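Local coordinates for CbsA (Xanthomonas oryzae pv. oryzae, PDB 5XYH), which probably hydrolyses cellulose, releasing cellobiose from the non-reducing chain ends as a glycosyl hydrolase family 6 exoglucanase, at residues S12-P17 with L77-A82; E22-I27 with V41-P46; G71-A76 with K137-V142; P345-P350 with H355-G360. One frame throughout, in Å; residues are numbered along the deposited sequence.

Contact 1: S12-P17 with L77-A82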
loop_
_atom_site.group_PDB
_atom_site.type_symbol
_atom_site.label_atom_id
_atom_site.label_comp_id
_atom_site.label_asym_id
_atom_site.label_seq_id
_atom_site.Cartn_x
_atom_site.Cartn_y
_atom_site.Cartn_z
ATOM N N SER A 12 -15.874 2.315 13.092
ATOM C CA SER A 12 -15.652 0.969 12.598
ATOM C C SER A 12 -15.165 1.056 11.153
ATOM O O SER A 12 -15.026 2.145 10.583
ATOM C CB SER A 12 -16.922 0.127 12.725
ATOM O OG SER A 12 -18.001 0.679 11.985
ATOM N N GLY A 13 -14.897 -0.099 10.552
ATOM C CA GLY A 13 -14.462 -0.152 9.172
ATOM C C GLY A 13 -15.286 -1.132 8.364
ATOM O O GLY A 13 -15.803 -2.121 8.879
ATOM N N TYR A 14 -15.382 -0.845 7.073
ATOM C CA TYR A 14 -16.160 -1.666 6.153
ATOM C C TYR A 14 -15.434 -2.979 5.867
ATOM O O TYR A 14 -14.262 -2.980 5.479
ATOM C CB TYR A 14 -16.412 -0.868 4.869
ATOM C CG TYR A 14 -16.846 -1.687 3.672
ATOM C CD1 TYR A 14 -18.026 -2.425 3.706
ATOM C CD2 TYR A 14 -16.081 -1.720 2.507
ATOM C CE1 TYR A 14 -18.431 -3.179 2.615
ATOM C CE2 TYR A 14 -16.482 -2.471 1.410
ATOM C CZ TYR A 14 -17.662 -3.196 1.473
ATOM O OH TYR A 14 -18.084 -3.954 0.396
ATOM N N VAL A 15 -16.122 -4.096 6.086
ATOM C CA VAL A 15 -15.577 -5.436 5.856
ATOM C C VAL A 15 -16.075 -5.917 4.491
ATOM O O VAL A 15 -17.275 -6.132 4.292
ATOM C CB VAL A 15 -15.973 -6.410 6.977
ATOM C CG1 VAL A 15 -15.495 -7.824 6.656
ATOM C CG2 VAL A 15 -15.426 -5.943 8.359
ATOM N N ASN A 16 -15.154 -6.074 3.550
ATOM C CA ASN A 16 -15.494 -6.344 2.154
ATOM C C ASN A 16 -15.936 -7.792 1.982
ATOM O O ASN A 16 -15.135 -8.705 2.211
ATOM C CB ASN A 16 -14.289 -6.040 1.262
ATOM C CG ASN A 16 -14.550 -6.323 -0.230
ATOM O OD1 ASN A 16 -15.667 -6.649 -0.649
ATOM N ND2 ASN A 16 -13.497 -6.187 -1.039
ATOM N N PRO A 17 -17.184 -8.048 1.576
ATOM C CA PRO A 17 -17.633 -9.443 1.423
ATOM C C PRO A 17 -16.901 -10.191 0.328
ATOM O O PRO A 17 -16.898 -11.429 0.340
ATOM C CB PRO A 17 -19.132 -9.309 1.110
ATOM C CG PRO A 17 -19.323 -7.909 0.670
ATOM C CD PRO A 17 -18.277 -7.082 1.358
ATOM N N LEU A 77 -23.190 0.727 4.242
ATOM C CA LEU A 77 -24.341 1.285 4.952
ATOM C C LEU A 77 -24.921 0.270 5.927
ATOM O O LEU A 77 -25.207 0.597 7.088
ATOM C CB LEU A 77 -25.408 1.729 3.945
ATOM C CG LEU A 77 -25.106 2.999 3.146
ATOM C CD1 LEU A 77 -26.172 3.257 2.091
ATOM C CD2 LEU A 77 -24.960 4.190 4.071
ATOM N N ALA A 78 -25.046 -0.980 5.479
ATOM C CA ALA A 78 -25.624 -2.061 6.259
ATOM C C ALA A 78 -24.732 -2.508 7.406
ATOM O O ALA A 78 -25.210 -3.213 8.303
ATOM C CB ALA A 78 -25.917 -3.247 5.343
ATOM N N GLN A 79 -23.452 -2.132 7.405
ATOM C CA GLN A 79 -22.583 -2.465 8.517
ATOM C C GLN A 79 -22.423 -1.325 9.512
ATOM O O GLN A 79 -21.797 -1.531 10.557
ATOM C CB GLN A 79 -21.201 -2.895 8.004
ATOM C CG GLN A 79 -21.256 -3.948 6.902
ATOM C CD GLN A 79 -19.878 -4.347 6.399
ATOM O OE1 GLN A 79 -18.844 -3.938 6.960
ATOM N NE2 GLN A 79 -19.851 -5.143 5.337
ATOM N N LYS A 80 -22.983 -0.144 9.229
ATOM C CA LYS A 80 -22.785 1.010 10.100
ATOM C C LYS A 80 -23.571 0.860 11.399
ATOM O O LYS A 80 -24.785 0.652 11.378
ATOM C CB LYS A 80 -23.199 2.301 9.385
ATOM C CG LYS A 80 -22.904 3.561 10.206
ATOM C CD LYS A 80 -23.395 4.841 9.531
ATOM C CE LYS A 80 -22.962 6.083 10.317
ATOM N NZ LYS A 80 -23.245 6.016 11.802
ATOM N N LYS A 81 -22.878 0.986 12.529
ATOM C CA LYS A 81 -23.541 0.952 13.829
ATOM C C LYS A 81 -24.177 2.306 14.128
ATOM O O LYS A 81 -23.716 3.353 13.654
ATOM C CB LYS A 81 -22.548 0.574 14.932
ATOM C CG LYS A 81 -23.085 0.600 16.374
ATOM C CD LYS A 81 -22.026 0.085 17.346
ATOM C CE LYS A 81 -22.554 -1.015 18.264
ATOM N NZ LYS A 81 -21.762 -1.137 19.528
ATOM N N ALA A 82 -25.249 2.273 14.923
ATOM C CA ALA A 82 -25.978 3.488 15.286
ATOM C C ALA A 82 -25.067 4.501 15.974
ATOM O O ALA A 82 -24.357 4.169 16.933
ATOM C CB ALA A 82 -27.146 3.134 16.203
HETATM O O HOH W 1 -19.136 -1.747 11.476
HETATM O O HOH W 2 -20.263 2.237 12.397
HETATM O O HOH W 3 -17.821 -3.352 9.978
#
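V15, in the link between strand 12-13 of the mixed sheet and helix 17-27, is gripped by Q79 of helix 69-79. The Q79 amide takes both backbone polar groups of V15, much as a neighbouring strand would. V15 N donates to Q79 OE1 at 2.9 Å, in the carbonyl plane and on a lone pair, while Q79 NE2 returns a 3.0 Å bond to V15 O. Both N-H...O angles are 176°; these almost straight bonds together fix the rotation of the amide, which meets the V15 backbone edge-on. Beyond CG the glutamine is extended, which carries the amide out to V15. The Y14 ring crosses beside that amide, its CE1 3.6 Å from Q79 NE2, with the two planes 33° apart. Three waters add bridges: one links G13 O to Q79 OE1, a second joins S12 OG to Q79 O (2.7 and 2.8 Å from the water), and a third joins S12 OG to K81 N. The ring of Y14 packs on A75 and A76 and its OH bonds to H72 ND1. S12 and Y14 also pair by backbone with strand 86-92, so the segment is held between that strand and helix 69-79.

Contact 2: E22-I27 with V41-P46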
loop_
_atom_site.group_PDB
_atom_site.type_symbol
_atom_site.label_atom_id
_atom_site.label_comp_id
_atom_site.label_asym_id
_atom_site.label_seq_id
_atom_site.Cartn_x
_atom_site.Cartn_y
_atom_site.Cartn_z
ATOM N N GLU A 22 -13.207 -14.741 -0.670
ATOM C CA GLU A 22 -11.871 -15.274 -0.930
ATOM C C GLU A 22 -11.374 -16.099 0.252
ATOM O O GLU A 22 -10.905 -17.230 0.083
ATOM C CB GLU A 22 -10.895 -14.128 -1.231
ATOM C CG GLU A 22 -11.094 -13.457 -2.596
ATOM C CD GLU A 22 -10.144 -12.294 -2.849
ATOM O OE1 GLU A 22 -10.038 -11.424 -1.970
ATOM O OE2 GLU A 22 -9.516 -12.240 -3.931
ATOM N N VAL A 23 -11.447 -15.535 1.461
ATOM C CA VAL A 23 -10.978 -16.242 2.647
ATOM C C VAL A 23 -11.763 -17.532 2.843
ATOM O O VAL A 23 -11.188 -18.578 3.158
ATOM C CB VAL A 23 -11.061 -15.321 3.880
ATOM C CG1 VAL A 23 -10.854 -16.100 5.166
ATOM C CG2 VAL A 23 -10.023 -14.230 3.773
ATOM N N ASP A 24 -13.084 -17.484 2.641
ATOM C CA ASP A 24 -13.895 -18.694 2.781
ATOM C C ASP A 24 -13.408 -19.798 1.848
ATOM O O ASP A 24 -13.436 -20.984 2.213
ATOM C CB ASP A 24 -15.366 -18.382 2.508
ATOM C CG ASP A 24 -16.027 -17.606 3.637
ATOM O OD1 ASP A 24 -15.549 -17.677 4.789
ATOM O OD2 ASP A 24 -17.050 -16.951 3.378
ATOM N N SER A 25 -12.953 -19.425 0.643
ATOM C CA SER A 25 -12.446 -20.414 -0.307
ATOM C C SER A 25 -11.217 -21.141 0.231
ATOM O O SER A 25 -10.954 -22.285 -0.161
ATOM C CB SER A 25 -12.132 -19.734 -1.652
ATOM O OG SER A 25 -10.838 -19.137 -1.668
ATOM N N SER A 26 -10.460 -20.504 1.131
ATOM C CA SER A 26 -9.312 -21.122 1.787
ATOM C C SER A 26 -9.706 -21.911 3.031
ATOM O O SER A 26 -9.103 -22.950 3.325
ATOM C CB SER A 26 -8.286 -20.056 2.188
ATOM O OG SER A 26 -7.497 -19.662 1.082
ATOM N N ILE A 27 -10.681 -21.413 3.791
ATOM C CA ILE A 27 -11.128 -22.118 4.988
ATOM C C ILE A 27 -11.584 -23.532 4.636
ATOM O O ILE A 27 -11.234 -24.505 5.316
ATOM C CB ILE A 27 -12.240 -21.312 5.686
ATOM C CG1 ILE A 27 -11.664 -20.054 6.328
ATOM C CG2 ILE A 27 -12.962 -22.170 6.704
ATOM C CD1 ILE A 27 -12.725 -19.097 6.805
ATOM N N VAL A 41 -11.033 -15.067 11.874
ATOM C CA VAL A 41 -10.668 -13.791 12.480
ATOM C C VAL A 41 -10.114 -12.840 11.427
ATOM O O VAL A 41 -10.459 -11.650 11.396
ATOM C CB VAL A 41 -9.656 -14.018 13.616
ATOM C CG1 VAL A 41 -9.157 -12.677 14.154
ATOM C CG2 VAL A 41 -10.274 -14.861 14.728
ATOM N N VAL A 42 -9.249 -13.346 10.552
ATOM C CA VAL A 42 -8.646 -12.501 9.525
ATOM C C VAL A 42 -9.721 -11.868 8.648
ATOM O O VAL A 42 -9.669 -10.665 8.355
ATOM C CB VAL A 42 -7.628 -13.318 8.706
ATOM C CG1 VAL A 42 -7.279 -12.615 7.404
ATOM C CG2 VAL A 42 -6.376 -13.559 9.540
ATOM N N LYS A 43 -10.739 -12.641 8.252
ATOM C CA LYS A 43 -11.783 -12.045 7.426
ATOM C C LYS A 43 -12.743 -11.158 8.213
ATOM O O LYS A 43 -13.667 -10.605 7.609
ATOM C CB LYS A 43 -12.572 -13.122 6.666
ATOM C CG LYS A 43 -13.386 -14.051 7.518
ATOM C CD LYS A 43 -14.359 -14.850 6.673
ATOM C CE LYS A 43 -15.122 -15.862 7.522
ATOM N NZ LYS A 43 -16.323 -16.389 6.812
ATOM N N SER A 44 -12.565 -11.013 9.531
ATOM C CA SER A 44 -13.379 -10.065 10.285
ATOM C C SER A 44 -12.831 -8.642 10.220
ATOM O O SER A 44 -13.482 -7.718 10.723
ATOM C CB SER A 44 -13.516 -10.498 11.758
ATOM O OG SER A 44 -12.313 -10.359 12.514
ATOM N N TYR A 45 -11.640 -8.435 9.583
ATOM C CA TYR A 45 -11.014 -7.124 9.597
ATOM C C TYR A 45 -11.309 -6.361 8.312
ATOM O O TYR A 45 -11.424 -6.959 7.239
ATOM C CB TYR A 45 -9.500 -7.252 9.768
ATOM C CG TYR A 45 -9.073 -7.814 11.114
ATOM C CD1 TYR A 45 -9.429 -7.182 12.311
ATOM C CD2 TYR A 45 -8.279 -8.954 11.186
ATOM C CE1 TYR A 45 -9.026 -7.691 13.547
ATOM C CE2 TYR A 45 -7.864 -9.460 12.406
ATOM C CZ TYR A 45 -8.249 -8.830 13.586
ATOM O OH TYR A 45 -7.822 -9.352 14.793
ATOM N N PRO A 46 -11.460 -5.039 8.408
ATOM C CA PRO A 46 -11.637 -4.221 7.200
ATOM C C PRO A 46 -10.429 -4.330 6.285
ATOM O O PRO A 46 -9.290 -4.345 6.751
ATOM C CB PRO A 46 -11.776 -2.795 7.746
ATOM C CG PRO A 46 -12.190 -2.947 9.161
ATOM C CD PRO A 46 -11.617 -4.257 9.650
#
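K43 reaches from the bend after helix 33-42 to three residues of helix 17-27: V23, D24 and I27. Its NZ forms a salt bridge with D24 OD1, approaching the syn lone pair on the side of the other carboxylate oxygen; the modelled 2.5 Å is short for such a pair, and the exact length is doubtful. The methylenes do the rest. K43 CB rests 3.8 Å from V23 CG1, and farther out K43 CE passes 4.1 Å from I27 CD1, the two side chains crossing at about a right angle. The stem crosses V23 obliquely and the charged tip ends beside D24. K43 CG stands between the backbone N and the carbonyl carbon (chi1 66°), and an extended chain beyond it spans the gap. Next comes what places the lysine: a type I turn from V42 to Y45, closed by Y45 N to V42 O at 3.2 Å. S44 OG also folds back onto V41 O, which accepts from S44 N as well. Behind, V23 and V42 both pack on F414 of helix 411-419. This is a surface salt bridge with its lysine stem packed on apolar side chains, tying the type I turn that ends helix 33-42 back to the preceding helix 17-27.

Contact 3: G71-A76 with K137-V142; sequences GHLNAA and KGLRIV
Neither a ring nor an amide meets a partner across this contact: the side chains of L73, A76, L139 and I141 meet through aliphatic groups, and there are no faces or edges to match. It is a buried helix-on-sheet contact of the distorted beta/alpha barrel known for family 6 glycosyl hydrolases, setting helix 69-79 against the 139-141 region, leading into strand 140-145. L139 has the largest share, its two methyls resting on L73 and A76, one turn apart. CD2 lies 3.9 Å from A76 CB, and CD1 lies 3.9 Å from L73 CD2; L139 CD1 comes closer still to the backbone, 3.6 Å from L73 O. L139 CG is opposite its own carbonyl carbon (chi1 -54°), which directs the branch to the helix. The partners behind are those of the sheet and of the next helix. A76 and I141 both touch V88 of strand 86-92, the parallel neighbour of 140-145, while the L73 side chain touches T130 and shares L131 with I141; both belong to helix 113-131, which connects those two strands in a beta-alpha-beta crossover. L73 and I141 cross at about a right angle, with L73 CD2 3.7 Å from I141 CD1.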
loop_
_atom_site.group_PDB
_atom_site.type_symbol
_atom_site.label_atom_id
_atom_site.label_comp_id
_atom_site.label_asym_id
_atom_site.label_seq_id
_atom_site.Cartn_x
_atom_site.Cartn_y
_atom_site.Cartn_z
ATOM N N GLY A 71 -22.175 -1.156 -4.929
ATOM C CA GLY A 71 -22.423 -2.314 -4.078
ATOM C C GLY A 71 -21.608 -2.278 -2.795
ATOM O O GLY A 71 -22.101 -2.634 -1.720
ATOM N N HIS A 72 -20.343 -1.862 -2.896
ATOM C CA HIS A 72 -19.515 -1.683 -1.710
ATOM C C HIS A 72 -20.117 -0.643 -0.786
ATOM O O HIS A 72 -20.187 -0.841 0.428
ATOM C CB HIS A 72 -18.105 -1.252 -2.104
ATOM C CG HIS A 72 -17.285 -2.337 -2.713
ATOM N ND1 HIS A 72 -16.939 -3.484 -2.030
ATOM C CD2 HIS A 72 -16.701 -2.430 -3.928
ATOM C CE1 HIS A 72 -16.189 -4.242 -2.807
ATOM N NE2 HIS A 72 -16.034 -3.627 -3.965
ATOM N N LEU A 73 -20.536 0.485 -1.349
ATOM C CA LEU A 73 -21.057 1.563 -0.517
ATOM C C LEU A 73 -22.385 1.174 0.120
ATOM O O LEU A 73 -22.672 1.575 1.259
ATOM C CB LEU A 73 -21.210 2.830 -1.351
ATOM C CG LEU A 73 -19.892 3.392 -1.895
ATOM C CD1 LEU A 73 -20.150 4.398 -3.009
ATOM C CD2 LEU A 73 -19.085 4.021 -0.767
ATOM N N ASN A 74 -23.198 0.399 -0.603
ATOM C CA ASN A 74 -24.428 -0.144 -0.035
ATOM C C ASN A 74 -24.132 -1.116 1.095
ATOM O O ASN A 74 -24.777 -1.061 2.150
ATOM C CB ASN A 74 -25.248 -0.831 -1.125
ATOM C CG ASN A 74 -25.834 0.154 -2.111
ATOM O OD1 ASN A 74 -25.911 1.346 -1.828
ATOM N ND2 ASN A 74 -26.236 -0.336 -3.284
ATOM N N ALA A 75 -23.170 -2.022 0.898
ATOM C CA ALA A 75 -22.832 -2.945 1.976
ATOM C C ALA A 75 -22.323 -2.185 3.195
ATOM O O ALA A 75 -22.640 -2.542 4.340
ATOM C CB ALA A 75 -21.799 -3.970 1.511
ATOM N N ALA A 76 -21.543 -1.123 2.964
ATOM C CA ALA A 76 -21.008 -0.347 4.070
ATOM C C ALA A 76 -22.132 0.258 4.903
ATOM O O ALA A 76 -22.055 0.289 6.136
ATOM C CB ALA A 76 -20.074 0.745 3.543
ATOM N N LYS A 137 -23.798 9.985 2.550
ATOM C CA LYS A 137 -23.244 11.049 3.383
ATOM C C LYS A 137 -22.872 10.550 4.781
ATOM O O LYS A 137 -22.002 11.143 5.427
ATOM C CB LYS A 137 -24.236 12.234 3.438
ATOM C CG LYS A 137 -25.423 12.060 4.393
ATOM C CD LYS A 137 -25.168 12.706 5.786
ATOM C CE LYS A 137 -25.954 11.996 6.906
ATOM N NZ LYS A 137 -25.329 12.271 8.245
ATOM N N GLY A 138 -23.489 9.470 5.261
ATOM C CA GLY A 138 -23.151 8.959 6.578
ATOM C C GLY A 138 -21.907 8.096 6.638
ATOM O O GLY A 138 -21.499 7.696 7.733
ATOM N N LEU A 139 -21.301 7.810 5.485
ATOM C CA LEU A 139 -20.060 7.053 5.377
ATOM C C LEU A 139 -18.872 8.005 5.301
ATOM O O LEU A 139 -18.961 9.077 4.697
ATOM C CB LEU A 139 -20.079 6.172 4.126
ATOM C CG LEU A 139 -21.256 5.206 3.905
ATOM C CD1 LEU A 139 -21.173 4.573 2.536
ATOM C CD2 LEU A 139 -21.292 4.122 4.965
ATOM N N ARG A 140 -17.757 7.601 5.900
ATOM C CA ARG A 140 -16.477 8.285 5.732
ATOM C C ARG A 140 -15.655 7.504 4.712
ATOM O O ARG A 140 -15.302 6.344 4.948
ATOM C CB ARG A 140 -15.738 8.392 7.061
ATOM C CG ARG A 140 -16.419 9.302 8.062
ATOM C CD ARG A 140 -15.597 9.421 9.334
ATOM N NE ARG A 140 -16.294 10.247 10.318
ATOM C CZ ARG A 140 -15.978 10.311 11.606
ATOM N NH1 ARG A 140 -14.980 9.586 12.096
ATOM N NH2 ARG A 140 -16.682 11.094 12.409
ATOM N N ILE A 141 -15.381 8.123 3.572
ATOM C CA ILE A 141 -14.629 7.483 2.503
ATOM C C ILE A 141 -13.160 7.851 2.691
ATOM O O ILE A 141 -12.822 9.033 2.767
ATOM C CB ILE A 141 -15.145 7.920 1.123
ATOM C CG1 ILE A 141 -16.676 7.821 1.057
ATOM C CG2 ILE A 141 -14.514 7.077 0.017
ATOM C CD1 ILE A 141 -17.189 6.404 1.297
ATOM N N VAL A 142 -12.289 6.849 2.784
ATOM C CA VAL A 142 -10.860 7.075 3.014
ATOM C C VAL A 142 -10.114 6.547 1.803
ATOM O O VAL A 142 -10.085 5.330 1.563
ATOM C CB VAL A 142 -10.351 6.404 4.298
ATOM C CG1 VAL A 142 -8.845 6.635 4.442
ATOM C CG2 VAL A 142 -11.098 6.917 5.527
#

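Contact 4: P345-P350 with H355-G360; sequences PPTAAP and HAYVWG
P346 and W359, with P350 and Y357, form two tight spots of this pairing, where a proline CH points onto an aromatic face. P346 CD sits 3.6 Å from the centroid of the W359 five-membered ring, 13° off its normal; P350 CG sits 3.6 Å from the centre of the Y357 ring, 14° off. Both are CH-pi contacts, and the second is nearly centred. With Y357 CG opposite its carbonyl carbon (chi1 -59°), the ring lies beside T347 and under P350; T347 CB is 3.8 Å from Y357 CD2. Between the two proline contacts the backbones are stitched together. T347 and Y357 are an antiparallel hydrogen-bonded pair: T347 N to Y357 O and Y357 N to T347 O are both 2.9 Å. A CA-H...O contact, P346 CA to Y357 O at 3.2 Å, supplements them. The loose part is A348 and A349, exposed between the tight T347-Y357 pairing and the P350-Y357 contact. A348 and A356 form a non-hydrogen-bonded pair whose side chains project to the other face, but A348 hardly touches its partner. A349 still donates N to H355 O at 2.8 Å, from well above the carbonyl plane; that oxygen also accepts from N6. Outside the pairing, W359 NE1 bonds to M344 O and H355 ND1 to Y191 OH. The whole is a beta hairpin: 354-358 is the parallel strand next to 292-296, and 347-351 adds an antiparallel strand to it.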
loop_
_atom_site.group_PDB
_atom_site.type_symbol
_atom_site.label_atom_id
_atom_site.label_comp_id
_atom_site.label_asym_id
_atom_site.label_seq_id
_atom_site.Cartn_x
_atom_site.Cartn_y
_atom_site.Cartn_z
ATOM N N PRO A 345 -3.380 -5.849 12.992
ATOM C CA PRO A 345 -4.757 -5.668 12.503
ATOM C C PRO A 345 -5.074 -4.193 12.324
ATOM O O PRO A 345 -4.426 -3.333 12.937
ATOM C CB PRO A 345 -5.615 -6.280 13.625
ATOM C CG PRO A 345 -4.670 -7.130 14.431
ATOM C CD PRO A 345 -3.337 -6.449 14.334
ATOM N N PRO A 346 -6.061 -3.857 11.500
ATOM C CA PRO A 346 -6.461 -2.449 11.374
ATOM C C PRO A 346 -6.741 -1.848 12.748
ATOM O O PRO A 346 -7.479 -2.418 13.546
ATOM C CB PRO A 346 -7.722 -2.517 10.507
ATOM C CG PRO A 346 -7.593 -3.807 9.742
ATOM C CD PRO A 346 -6.907 -4.756 10.695
ATOM N N THR A 347 -6.101 -0.716 13.041
ATOM C CA THR A 347 -6.079 -0.142 14.385
ATOM C C THR A 347 -6.217 1.369 14.282
ATOM O O THR A 347 -5.457 2.006 13.549
ATOM C CB THR A 347 -4.765 -0.474 15.127
ATOM O OG1 THR A 347 -4.588 -1.894 15.245
ATOM C CG2 THR A 347 -4.735 0.167 16.520
ATOM N N ALA A 348 -7.152 1.947 15.037
ATOM C CA ALA A 348 -7.370 3.392 15.010
ATOM C C ALA A 348 -6.400 4.109 15.950
ATOM O O ALA A 348 -6.194 3.679 17.089
ATOM C CB ALA A 348 -8.817 3.704 15.399
ATOM N N ALA A 349 -5.782 5.183 15.456
ATOM C CA ALA A 349 -4.987 6.098 16.273
ATOM C C ALA A 349 -4.005 5.411 17.228
ATOM O O ALA A 349 -4.028 5.667 18.437
ATOM C CB ALA A 349 -5.912 7.031 17.043
ATOM N N PRO A 350 -3.121 4.544 16.723
ATOM C CA PRO A 350 -2.240 3.785 17.627
ATOM C C PRO A 350 -1.192 4.622 18.351
ATOM O O PRO A 350 -0.588 4.111 19.302
ATOM C CB PRO A 350 -1.567 2.768 16.690
ATOM C CG PRO A 350 -1.578 3.436 15.357
ATOM C CD PRO A 350 -2.916 4.150 15.314
ATOM N N HIS A 355 -2.451 8.098 12.046
ATOM C CA HIS A 355 -3.906 8.118 12.137
ATOM C C HIS A 355 -4.471 6.704 12.272
ATOM O O HIS A 355 -5.475 6.501 12.968
ATOM C CB HIS A 355 -4.518 8.832 10.922
ATOM C CG HIS A 355 -4.563 10.329 11.051
ATOM N ND1 HIS A 355 -5.167 11.141 10.114
ATOM C CD2 HIS A 355 -4.085 11.157 12.011
ATOM C CE1 HIS A 355 -5.065 12.403 10.494
ATOM N NE2 HIS A 355 -4.404 12.441 11.635
ATOM N N ALA A 356 -3.845 5.719 11.633
ATOM C CA ALA A 356 -4.386 4.364 11.680
ATOM C C ALA A 356 -3.387 3.396 11.066
ATOM O O ALA A 356 -2.587 3.784 10.216
ATOM C CB ALA A 356 -5.727 4.267 10.933
ATOM N N TYR A 357 -3.413 2.153 11.546
ATOM C CA TYR A 357 -2.891 1.023 10.780
ATOM C C TYR A 357 -4.040 0.489 9.935
ATOM O O TYR A 357 -5.146 0.312 10.447
ATOM C CB TYR A 357 -2.346 -0.088 11.680
ATOM C CG TYR A 357 -1.227 0.322 12.623
ATOM C CD1 TYR A 357 -0.242 1.222 12.235
ATOM C CD2 TYR A 357 -1.159 -0.204 13.902
ATOM C CE1 TYR A 357 0.781 1.601 13.109
ATOM C CE2 TYR A 357 -0.150 0.157 14.779
ATOM C CZ TYR A 357 0.816 1.056 14.379
ATOM O OH TYR A 357 1.809 1.407 15.256
ATOM N N VAL A 358 -3.792 0.263 8.639
ATOM C CA VAL A 358 -4.833 -0.183 7.719
ATOM C C VAL A 358 -4.319 -1.417 6.983
ATOM O O VAL A 358 -3.114 -1.644 6.864
ATOM C CB VAL A 358 -5.254 0.907 6.702
ATOM C CG1 VAL A 358 -5.763 2.177 7.411
ATOM C CG2 VAL A 358 -4.105 1.232 5.750
ATOM N N TRP A 359 -5.252 -2.233 6.504
ATOM C CA TRP A 359 -4.896 -3.313 5.586
ATOM C C TRP A 359 -5.180 -2.768 4.195
ATOM O O TRP A 359 -6.278 -2.924 3.652
ATOM C CB TRP A 359 -5.671 -4.590 5.890
ATOM C CG TRP A 359 -5.144 -5.302 7.082
ATOM C CD1 TRP A 359 -4.196 -4.848 7.959
ATOM C CD2 TRP A 359 -5.502 -6.614 7.522
ATOM N NE1 TRP A 359 -3.956 -5.791 8.916
ATOM C CE2 TRP A 359 -4.752 -6.883 8.681
ATOM C CE3 TRP A 359 -6.399 -7.583 7.056
ATOM C CZ2 TRP A 359 -4.860 -8.092 9.383
ATOM C CZ3 TRP A 359 -6.512 -8.786 7.758
ATOM C CH2 TRP A 359 -5.747 -9.027 8.903
ATOM N N GLY A 360 -4.185 -2.067 3.646
ATOM C CA GLY A 360 -4.325 -1.503 2.314
ATOM C C GLY A 360 -4.502 -2.572 1.261
ATOM O O GLY A 360 -5.387 -2.487 0.410
#

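Overall arrangement
Contact 3 alone is wholly buried, and its chemistry matches: methyl against methyl. Contacts 1, 2 and 4 are partly buried and mix in polar bonds. Contacts 1 and 3 share helix 69-79, which faces strand 140-145 through aliphatic groups but meets 12-17 through an amide and waters; H72 and Y14 tie them together. Contact 2 depends on a charged pair between helix 17-27 and the turn that follows helix 33-42, and meets contact 1 where V15 packs on K43 and S44. Contact 4 is the one strand-to-strand pairing, and it meets contact 2 through Y45, edge-to-face on W359. Contacts 1, 3 and 4 all reach the mixed sheet, whereas contact 2 lies among helices.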